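PDB 3CPK: uncharacterized protein Q7W7N7_BORPA from Bordetella parapertussis 12822, which is of unknown function and belongs to the DUF498/DUF598 family of Xcc1710-like domain proteins. Local coordinates for residues N131-M134 against A135-R138. Numbering follows the deposited sequence.
Sequences NILM and AEGR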
loop_
_atom_site.group_PDB
_atom_site.type_symbol
_atom_site.label_atom_id
_atom_site.label_comp_id
_atom_site.label_asym_id
_atom_site.label_seq_id
_atom_site.Cartn_x
_atom_site.Cartn_y
_atom_site.Cartn_z
ATOM N N ASN A 131 3.023 -7.099 5.592
ATOM C CA ASN A 131 3.283 -8.515 5.797
ATOM C C ASN A 131 2.621 -8.976 7.087
ATOM O O ASN A 131 2.015 -10.046 7.138
ATOM C CB ASN A 131 4.791 -8.793 5.885
ATOM C CG ASN A 131 5.470 -8.891 4.517
ATOM O OD1 ASN A 131 6.701 -8.914 4.436
ATOM N ND2 ASN A 131 4.676 -8.958 3.444
ATOM N N ILE A 132 2.732 -8.156 8.128
ATOM C CA ILE A 132 2.157 -8.498 9.423
ATOM C C ILE A 132 0.639 -8.535 9.417
ATOM O O ILE A 132 0.047 -9.532 9.805
ATOM C CB ILE A 132 2.663 -7.535 10.528
ATOM C CG1 ILE A 132 4.156 -7.771 10.748
ATOM C CG2 ILE A 132 1.909 -7.776 11.837
ATOM C CD1 ILE A 132 4.806 -6.785 11.685
ATOM N N LEU A 133 0.008 -7.457 8.977
ATOM C CA LEU A 133 -1.448 -7.427 8.928
ATOM C C LEU A 133 -1.966 -8.569 8.061
ATOM O O LEU A 133 -3.054 -9.092 8.275
ATOM C CB LEU A 133 -1.937 -6.100 8.354
ATOM C CG LEU A 133 -1.641 -4.854 9.179
ATOM C CD1 LEU A 133 -2.452 -3.697 8.635
ATOM C CD2 LEU A 133 -1.995 -5.097 10.627
HETATM N N MSE A 134 -1.160 -8.944 7.079
HETATM C CA MSE A 134 -1.503 -10.014 6.175
HETATM C C MSE A 134 -1.331 -11.346 6.885
HETATM O O MSE A 134 -2.203 -12.205 6.823
HETATM C CB MSE A 134 -0.615 -9.916 4.926
HETATM C CG MSE A 134 -0.929 -10.906 3.831
HETATM SE SE MSE A 134 0.024 -12.545 4.140
HETATM C CE MSE A 134 1.771 -11.995 3.437
ATOM N N ALA A 135 -0.215 -11.516 7.584
ATOM C CA ALA A 135 0.031 -12.766 8.303
ATOM C C ALA A 135 -1.056 -13.099 9.331
ATOM O O ALA A 135 -1.355 -14.266 9.558
ATOM C CB ALA A 135 1.391 -12.722 8.979
ATOM N N GLU A 136 -1.641 -12.091 9.966
ATOM C CA GLU A 136 -2.692 -12.365 10.936
ATOM C C GLU A 136 -4.068 -12.315 10.278
ATOM O O GLU A 136 -5.097 -12.149 10.943
ATOM C CB GLU A 136 -2.605 -11.410 12.144
ATOM C CG GLU A 136 -2.386 -9.951 11.847
ATOM C CD GLU A 136 -1.876 -9.199 13.073
ATOM O OE1 GLU A 136 -0.895 -9.672 13.703
ATOM O OE2 GLU A 136 -2.451 -8.139 13.402
ATOM N N GLY A 137 -4.055 -12.471 8.956
ATOM C CA GLY A 137 -5.268 -12.495 8.161
ATOM C C GLY A 137 -6.234 -11.328 8.189
ATOM O O GLY A 137 -7.444 -11.538 8.197
ATOM N N ARG A 138 -5.731 -10.101 8.201
ATOM C CA ARG A 138 -6.614 -8.939 8.191
ATOM C C ARG A 138 -6.861 -8.541 6.737
ATOM O O ARG A 138 -6.067 -8.878 5.859
ATOM C CB ARG A 138 -5.968 -7.770 8.935
ATOM C CG ARG A 138 -5.977 -7.879 10.457
ATOM C CD ARG A 138 -4.948 -6.919 11.059
ATOM N NE ARG A 138 -5.450 -6.173 12.214
ATOM C CZ ARG A 138 -5.959 -4.943 12.159
ATOM N NH1 ARG A 138 -6.042 -4.302 11.003
ATOM N NH2 ARG A 138 -6.383 -4.347 13.267
#
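Arg138 N reaches back to Leu133 O (2.9 Å) and Gly137 N to Met134 O (2.8 Å), the paired bonds of a Schellman motif that closes helix 123-135, with Gly137 at positive phi as the C-prime residue. The first of these runs nearly straight out from its carbonyl, whereas Gly137 N sits well above the carbonyl plane of Met134. Just before it the i to i+4 pattern still holds, Ala135 N bonding to Asn131 O and Glu136 N to Ile132 O (3.1 Å). Among the side chains, Leu133 and Arg138 carry the contact: methyl CD2 of Leu133 abuts Arg138 CD at 3.5 Å, near the root of the guanidinium, which it meets obliquely. With CG between backbone N and carbonyl carbon (chi1 45°) and the chain extended beyond it, Glu136 lies back along the last turn, its CG 3.2 Å from Ile132 O and OE1 alongside the Ile132 methyl CG2. Glu136 OE2 makes a long salt bridge to Arg138 NE (3.8 Å). Leu133 also packs on Leu93 of strand 91-95. The carbonyls of residues 131 to 134 are thus all bonded by backbone N-H groups, and Arg138, paired through NH1 with Glu90 and more distantly with Glu136, probably has its positive charge stabilised.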